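Local structure of Cys-Gly metallodipeptidase DUG1 (Saccharomyces cerevisiae, 4G1P) at residues A[36-49]-A[74-86]. The protein hydrolyses the Cys-Gly dipeptide as a dinuclear metallopeptidase and serves as the catalytic component of the glutathione-degrading complex. Sequence-based numbering, arbitrary orientation.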
ATOM      1  N   GLU A  36       8.016  -0.906  14.261  1.00 26.76           N
ATOM      2  CA  GLU A  36       9.073  -0.315  15.081  1.00 29.74           C
ATOM      3  C   GLU A  36       8.534   0.590  16.183  1.00 27.02           C
ATOM      4  O   GLU A  36       9.047   0.582  17.304  1.00 25.94           O
ATOM      5  CB  GLU A  36      10.059   0.460  14.215  1.00 27.52           C
ATOM      6  CG  GLU A  36      10.946  -0.406  13.358  1.00 30.17           C
ATOM      7  CD  GLU A  36      11.865   0.423  12.489  1.00 42.71           C
ATOM      8  OE1 GLU A  36      11.930   1.662  12.714  1.00 39.75           O
ATOM      9  OE2 GLU A  36      12.510  -0.159  11.584  1.00 43.92           O
ATOM     10  N   SER A  37       7.490   1.349  15.859  1.00 24.10           N
ATOM     11  CA  SER A  37       6.865   2.259  16.813  1.00 24.32           C
ATOM     12  C   SER A  37       6.226   1.524  17.992  1.00 26.60           C
ATOM     13  O   SER A  37       5.924   2.134  19.013  1.00 27.16           O
ATOM     14  CB  SER A  37       5.805   3.107  16.117  1.00 25.14           C
ATOM     15  OG  SER A  37       4.573   2.401  16.037  1.00 34.69           O
ATOM     16  N   LEU A  38       6.023   0.216  17.856  1.00 26.17           N
ATOM     17  CA  LEU A  38       5.393  -0.563  18.915  1.00 22.95           C
ATOM     18  C   LEU A  38       6.374  -1.501  19.592  1.00 23.29           C
ATOM     19  O   LEU A  38       5.973  -2.332  20.413  1.00 20.75           O
ATOM     20  CB  LEU A  38       4.229  -1.377  18.351  1.00 23.65           C
ATOM     21  CG  LEU A  38       3.057  -0.601  17.755  1.00 25.16           C
ATOM     22  CD1 LEU A  38       2.032  -1.560  17.195  1.00 21.39           C
ATOM     23  CD2 LEU A  38       2.431   0.312  18.791  1.00 17.91           C
ATOM     24  N   ARG A  39       7.653  -1.390  19.239  1.00 22.88           N
ATOM     25  CA  ARG A  39       8.661  -2.273  19.812  1.00 22.62           C
ATOM     26  C   ARG A  39       8.587  -2.246  21.338  1.00 21.19           C
ATOM     27  O   ARG A  39       8.676  -3.285  21.990  1.00 25.01           O
ATOM     28  CB  ARG A  39      10.066  -1.907  19.315  1.00 23.22           C
ATOM     29  CG  ARG A  39      11.213  -2.750  19.888  1.00 20.48           C
ATOM     30  CD  ARG A  39      11.057  -4.246  19.615  1.00 19.29           C
ATOM     31  NE  ARG A  39      10.693  -4.510  18.228  1.00 25.53           N
ATOM     32  CZ  ARG A  39      11.530  -4.948  17.292  1.00 23.53           C
ATOM     33  NH1 ARG A  39      12.790  -5.197  17.588  1.00 30.23           N
ATOM     34  NH2 ARG A  39      11.104  -5.144  16.054  1.00 22.49           N
ATOM     35  N   SER A  40       8.374  -1.060  21.901  1.00 23.13           N
ATOM     36  CA  SER A  40       8.288  -0.909  23.351  1.00 23.62           C
ATOM     37  C   SER A  40       7.134  -1.724  23.926  1.00 22.10           C
ATOM     38  O   SER A  40       7.242  -2.286  25.011  1.00 22.05           O
ATOM     39  CB  SER A  40       8.151   0.562  23.745  1.00 21.53           C
ATOM     40  OG  SER A  40       6.837   1.016  23.537  1.00 25.12           O
ATOM     41  N   LYS A  41       6.035  -1.797  23.186  1.00 24.15           N
ATOM     42  CA  LYS A  41       4.921  -2.658  23.570  1.00 23.98           C
ATOM     43  C   LYS A  41       5.363  -4.111  23.633  1.00 21.65           C
ATOM     44  O   LYS A  41       5.007  -4.841  24.564  1.00 20.08           O
ATOM     45  CB  LYS A  41       3.763  -2.504  22.589  1.00 22.33           C
ATOM     46  CG  LYS A  41       3.166  -1.113  22.596  1.00 22.92           C
ATOM     47  CD  LYS A  41       2.834  -0.686  24.018  1.00 25.12           C
ATOM     48  CE  LYS A  41       2.165   0.686  24.054  1.00 24.28           C
ATOM     49  NZ  LYS A  41       2.007   1.192  25.457  1.00 22.59           N
ATOM     50  N   VAL A  42       6.155  -4.522  22.647  1.00 20.15           N
ATOM     51  CA  VAL A  42       6.648  -5.889  22.626  1.00 21.38           C
ATOM     52  C   VAL A  42       7.430  -6.191  23.893  1.00 21.09           C
ATOM     53  O   VAL A  42       7.277  -7.267  24.469  1.00 21.35           O
ATOM     54  CB  VAL A  42       7.493  -6.215  21.374  1.00 17.89           C
ATOM     55  CG1 VAL A  42       7.801  -7.692  21.338  1.00 13.12           C
ATOM     56  CG2 VAL A  42       6.741  -5.835  20.136  1.00 17.96           C
ATOM     57  N   PHE A  43       8.236  -5.239  24.350  1.00 20.83           N
ATOM     58  CA  PHE A  43       8.987  -5.449  25.586  1.00 20.01           C
ATOM     59  C   PHE A  43       8.057  -5.563  26.787  1.00 21.12           C
ATOM     60  O   PHE A  43       8.291  -6.394  27.676  1.00 22.21           O
ATOM     61  CB  PHE A  43      10.003  -4.337  25.821  1.00 23.54           C
ATOM     62  CG  PHE A  43      11.001  -4.182  24.709  1.00 25.35           C
ATOM     63  CD1 PHE A  43      11.462  -5.294  24.012  1.00 21.89           C
ATOM     64  CD2 PHE A  43      11.472  -2.920  24.352  1.00 22.35           C
ATOM     65  CE1 PHE A  43      12.387  -5.149  22.991  1.00 23.03           C
ATOM     66  CE2 PHE A  43      12.394  -2.761  23.326  1.00 21.36           C
ATOM     67  CZ  PHE A  43      12.854  -3.871  22.643  1.00 24.40           C
ATOM     68  N   ASP A  44       6.998  -4.753  26.813  1.00 18.48           N
ATOM     69  CA  ASP A  44       6.052  -4.799  27.930  1.00 21.22           C
ATOM     70  C   ASP A  44       5.353  -6.144  27.979  1.00 23.31           C
ATOM     71  O   ASP A  44       5.069  -6.666  29.055  1.00 22.05           O
ATOM     72  CB  ASP A  44       4.988  -3.711  27.820  1.00 22.46           C
ATOM     73  CG  ASP A  44       5.561  -2.314  27.908  1.00 24.30           C
ATOM     74  OD1 ASP A  44       6.718  -2.167  28.342  1.00 26.34           O
ATOM     75  OD2 ASP A  44       4.843  -1.363  27.544  1.00 26.37           O
ATOM     76  N   LYS A  45       5.071  -6.684  26.796  1.00 21.92           N
ATOM     77  CA  LYS A  45       4.442  -7.983  26.666  1.00 19.41           C
ATOM     78  C   LYS A  45       5.357  -9.042  27.267  1.00 19.00           C
ATOM     79  O   LYS A  45       4.918  -9.858  28.071  1.00 17.49           O
ATOM     80  CB  LYS A  45       4.154  -8.262  25.191  1.00 18.24           C
ATOM     81  CG  LYS A  45       3.483  -9.585  24.880  1.00 17.91           C
ATOM     82  CD  LYS A  45       2.005  -9.540  25.140  1.00 18.62           C
ATOM     83  CE  LYS A  45       1.325 -10.866  24.794  1.00 15.50           C
ATOM     84  NZ  LYS A  45       0.974 -10.996  23.364  1.00 10.89           N
ATOM     85  N   ALA A  46       6.636  -9.002  26.900  1.00 20.15           N
ATOM     86  CA  ALA A  46       7.617  -9.949  27.443  1.00 20.89           C
ATOM     87  C   ALA A  46       7.714  -9.799  28.950  1.00 19.98           C
ATOM     88  O   ALA A  46       7.848 -10.779  29.683  1.00 21.95           O
ATOM     89  CB  ALA A  46       8.987  -9.731  26.818  1.00 15.64           C
ATOM     90  N   LYS A  47       7.643  -8.557  29.402  1.00 17.99           N
ATOM     91  CA  LYS A  47       7.769  -8.261  30.806  1.00 20.15           C
ATOM     92  C   LYS A  47       6.569  -8.845  31.524  1.00 22.04           C
ATOM     93  O   LYS A  47       6.714  -9.502  32.557  1.00 21.39           O
ATOM     94  CB  LYS A  47       7.871  -6.742  31.034  1.00 21.61           C
ATOM     95  CG  LYS A  47       8.363  -6.357  32.423  1.00 21.67           C
ATOM     96  CD  LYS A  47       7.996  -4.927  32.759  1.00 31.53           C
ATOM     97  CE  LYS A  47       6.473  -4.736  32.833  1.00 39.71           C
ATOM     98  NZ  LYS A  47       6.053  -3.290  32.802  1.00 44.17           N
ATOM     99  N   PHE A  48       5.387  -8.621  30.956  1.00 18.67           N
ATOM    100  CA  PHE A  48       4.154  -9.127  31.538  1.00 19.11           C
ATOM    101  C   PHE A  48       4.192 -10.640  31.686  1.00 21.48           C
ATOM    102  O   PHE A  48       3.808 -11.176  32.716  1.00 23.34           O
ATOM    103  CB  PHE A  48       2.954  -8.739  30.685  1.00 19.08           C
ATOM    104  CG  PHE A  48       1.679  -9.415  31.097  1.00 18.81           C
ATOM    105  CD1 PHE A  48       1.042  -9.063  32.278  1.00 21.72           C
ATOM    106  CD2 PHE A  48       1.120 -10.411  30.313  1.00 19.08           C
ATOM    107  CE1 PHE A  48      -0.140  -9.694  32.673  1.00 22.15           C
ATOM    108  CE2 PHE A  48      -0.058 -11.044  30.693  1.00 20.07           C
ATOM    109  CZ  PHE A  48      -0.689 -10.685  31.883  1.00 22.41           C
ATOM    110  N   ILE A  49       4.653 -11.327  30.651  1.00 19.34           N
ATOM    111  CA  ILE A  49       4.729 -12.774  30.685  1.00 21.57           C
ATOM    112  C   ILE A  49       5.698 -13.262  31.754  1.00 21.45           C
ATOM    113  O   ILE A  49       5.352 -14.130  32.553  1.00 21.41           O
ATOM    114  CB  ILE A  49       5.071 -13.350  29.297  1.00 22.38           C
ATOM    115  CG1 ILE A  49       3.867 -13.156  28.381  1.00 19.30           C
ATOM    116  CG2 ILE A  49       5.421 -14.835  29.379  1.00 17.58           C
ATOM    117  CD1 ILE A  49       4.118 -13.559  26.989  1.00 17.71           C
ATOM    118  N   SER A  74      16.493  -2.591   7.677  1.00 65.03           N
ATOM    119  CA  SER A  74      16.226  -1.276   8.247  1.00 63.99           C
ATOM    120  C   SER A  74      16.026  -1.359   9.754  1.00 58.02           C
ATOM    121  O   SER A  74      15.014  -1.873  10.227  1.00 57.55           O
ATOM    122  CB  SER A  74      14.996  -0.647   7.592  1.00 65.60           C
ATOM    123  OG  SER A  74      14.463   0.389   8.397  1.00 60.22           O
ATOM    124  N   THR A  75      16.994  -0.850  10.504  1.00 56.94           N
ATOM    125  CA  THR A  75      16.909  -0.844  11.959  1.00 52.35           C
ATOM    126  C   THR A  75      17.781   0.252  12.557  1.00 50.77           C
ATOM    127  O   THR A  75      18.975   0.335  12.273  1.00 47.69           O
ATOM    128  CB  THR A  75      17.328  -2.198  12.559  1.00 54.34           C
ATOM    129  OG1 THR A  75      17.251  -2.135  13.987  1.00 44.12           O
ATOM    130  CG2 THR A  75      18.750  -2.544  12.149  1.00 56.46           C
ATOM    131  N   PRO A  76      17.170   1.092  13.385  1.00 45.24           N
ATOM    132  CA  PRO A  76      17.893   2.167  14.070  1.00 40.03           C
ATOM    133  C   PRO A  76      18.527   1.642  15.347  1.00 34.76           C
ATOM    134  O   PRO A  76      18.356   2.236  16.407  1.00 34.34           O
ATOM    135  CB  PRO A  76      16.784   3.155  14.418  1.00 36.27           C
ATOM    136  CG  PRO A  76      15.570   2.306  14.565  1.00 32.15           C
ATOM    137  CD  PRO A  76      15.712   1.220  13.540  1.00 35.54           C
ATOM    138  N   ASN A  77      19.245   0.531  15.241  1.00 35.09           N
ATOM    139  CA  ASN A  77      19.782  -0.138  16.415  1.00 35.04           C
ATOM    140  C   ASN A  77      18.730  -0.474  17.475  1.00 32.42           C
ATOM    141  O   ASN A  77      18.970  -0.389  18.681  1.00 30.19           O
ATOM    142  CB  ASN A  77      20.956   0.639  17.004  1.00 32.95           C
ATOM    143  CG  ASN A  77      22.246   0.371  16.257  1.00 40.48           C
ATOM    144  OD1 ASN A  77      22.372  -0.644  15.558  1.00 46.78           O
ATOM    145  ND2 ASN A  77      23.212   1.279  16.390  1.00 33.91           N
ATOM    146  N   LEU A  78      17.557  -0.854  16.993  1.00 32.16           N
ATOM    147  CA  LEU A  78      16.483  -1.339  17.832  1.00 32.91           C
ATOM    148  C   LEU A  78      16.888  -2.700  18.413  1.00 31.61           C
ATOM    149  O   LEU A  78      17.321  -3.582  17.668  1.00 34.79           O
ATOM    150  CB  LEU A  78      15.250  -1.496  16.949  1.00 34.12           C
ATOM    151  CG  LEU A  78      13.854  -1.398  17.541  1.00 33.01           C
ATOM    152  CD1 LEU A  78      13.619  -0.024  18.140  1.00 27.39           C
ATOM    153  CD2 LEU A  78      12.882  -1.647  16.417  1.00 35.69           C
ATOM    154  N   SER A  79      16.770  -2.879  19.727  1.00 22.98           N
ATOM    155  CA  SER A  79      17.025  -4.196  20.308  1.00 25.01           C
ATOM    156  C   SER A  79      15.910  -5.156  19.897  1.00 25.94           C
ATOM    157  O   SER A  79      14.787  -4.736  19.656  1.00 24.69           O
ATOM    158  CB  SER A  79      17.099  -4.133  21.834  1.00 23.41           C
ATOM    159  OG  SER A  79      18.061  -3.199  22.287  1.00 25.50           O
ATOM    160  N   LEU A  80      16.217  -6.444  19.815  1.00 27.60           N
ATOM    161  CA  LEU A  80      15.205  -7.456  19.521  1.00 26.37           C
ATOM    162  C   LEU A  80      14.412  -7.775  20.784  1.00 23.59           C
ATOM    163  O   LEU A  80      14.936  -7.622  21.885  1.00 22.38           O
ATOM    164  CB  LEU A  80      15.869  -8.734  18.991  1.00 27.16           C
ATOM    165  CG  LEU A  80      16.481  -8.635  17.592  1.00 31.06           C
ATOM    166  CD1 LEU A  80      17.598  -9.643  17.425  1.00 28.59           C
ATOM    167  CD2 LEU A  80      15.428  -8.815  16.508  1.00 26.63           C
ATOM    168  N   PRO A  81      13.145  -8.213  20.626  1.00 25.45           N
ATOM    169  CA  PRO A  81      12.347  -8.747  21.742  1.00 20.24           C
ATOM    170  C   PRO A  81      13.104  -9.887  22.386  1.00 21.02           C
ATOM    171  O   PRO A  81      13.668 -10.693  21.658  1.00 20.73           O
ATOM    172  CB  PRO A  81      11.109  -9.314  21.051  1.00 18.73           C
ATOM    173  CG  PRO A  81      11.012  -8.594  19.767  1.00 21.13           C
ATOM    174  CD  PRO A  81      12.407  -8.242  19.350  1.00 23.38           C
ATOM    175  N   PRO A  82      13.133  -9.950  23.723  1.00 21.80           N
ATOM    176  CA  PRO A  82      13.877 -10.981  24.460  1.00 21.59           C
ATOM    177  C   PRO A  82      13.249 -12.367  24.320  1.00 21.60           C
ATOM    178  O   PRO A  82      12.029 -12.443  24.252  1.00 23.78           O
ATOM    179  CB  PRO A  82      13.752 -10.514  25.913  1.00 21.74           C
ATOM    180  CG  PRO A  82      12.505  -9.724  25.940  1.00 18.91           C
ATOM    181  CD  PRO A  82      12.448  -9.017  24.629  1.00 19.41           C
ATOM    182  N   VAL A  83      14.046 -13.430  24.262  1.00 19.47           N
ATOM    183  CA  VAL A  83      13.470 -14.769  24.288  1.00 22.86           C
ATOM    184  C   VAL A  83      13.353 -15.117  25.746  1.00 25.22           C
ATOM    185  O   VAL A  83      14.262 -14.813  26.518  1.00 28.59           O
ATOM    186  CB  VAL A  83      14.328 -15.838  23.584  1.00 21.78           C
ATOM    187  CG1 VAL A  83      13.689 -17.197  23.747  1.00 18.84           C
ATOM    188  CG2 VAL A  83      14.450 -15.532  22.122  1.00 21.77           C
ATOM    189  N   ILE A  84      12.234 -15.720  26.130  1.00 21.46           N
ATOM    190  CA  ILE A  84      11.940 -15.923  27.539  1.00 22.67           C
ATOM    191  C   ILE A  84      12.164 -17.364  27.932  1.00 22.42           C
ATOM    192  O   ILE A  84      11.439 -18.242  27.500  1.00 21.32           O
ATOM    193  CB  ILE A  84      10.489 -15.569  27.869  1.00 23.06           C
ATOM    194  CG1 ILE A  84      10.180 -14.119  27.476  1.00 21.30           C
ATOM    195  CG2 ILE A  84      10.237 -15.792  29.343  1.00 22.12           C
ATOM    196  CD1 ILE A  84       8.723 -13.734  27.659  1.00 20.38           C
ATOM    197  N   LEU A  85      13.182 -17.605  28.742  1.00 21.97           N
ATOM    198  CA  LEU A  85      13.465 -18.952  29.201  1.00 24.61           C
ATOM    199  C   LEU A  85      13.103 -19.085  30.672  1.00 25.42           C
ATOM    200  O   LEU A  85      13.437 -18.222  31.481  1.00 27.33           O
ATOM    201  CB  LEU A  85      14.946 -19.299  29.009  1.00 24.85           C
ATOM    202  CG  LEU A  85      15.626 -19.057  27.658  1.00 24.28           C
ATOM    203  CD1 LEU A  85      17.010 -19.646  27.739  1.00 25.50           C
ATOM    204  CD2 LEU A  85      14.859 -19.658  26.488  1.00 21.75           C
ATOM    205  N   SER A  86      12.426 -20.170  31.017  1.00 21.17           N
ATOM    206  CA  SER A  86      12.120 -20.449  32.403  1.00 23.02           C
ATOM    207  C   SER A  86      11.960 -21.947  32.645  1.00 24.76           C
ATOM    208  O   SER A  86      11.807 -22.731  31.707  1.00 24.52           O
ATOM    209  CB  SER A  86      10.859 -19.706  32.823  1.00 25.11           C
ATOM    210  OG  SER A  86       9.710 -20.279  32.236  1.00 27.13           O
TER
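In the alpha/beta catalytic domain of this M20-family peptidase, helix 39-55 packs through R39, V42, F43, A46 and I49 on residues 78-84, which run into strand 83-88 of the central mixed sheet. R39 provides the one hydrogen bond between the two segments: its NH1 donates to S79 O at 2.9 Å, somewhat bent (144°), with the oxygen close to the guanidinium plane. Arginine suits the place because its flat head can bond at the edge while hydrocarbon covers its faces. L78 CD2 sits over the centre of one face, 3.7 Å from R39 CZ, and P81 CD and CG come over the opposite face, nearer its rim. R39 CG stands anti to the backbone N (chi1 178°), and bends at chi2 and chi3 fold the head back toward S79; R39 NH2 donates a hydrogen bond to S33 O. A leucine here would probably leave S79 O without this donor and L78 and P81 without the flat group between them. F43 turns its edge to the chain, CE1 lying 3.8 Å from P81 CA. V42, whose side chain is about 5 Å from that of the probable active-site D104, packs on P81. The A46 methyl fits against the P82 ring, CB to CG 3.6 Å, and I49 CG2 touches I84 CD1 at 3.9 Å.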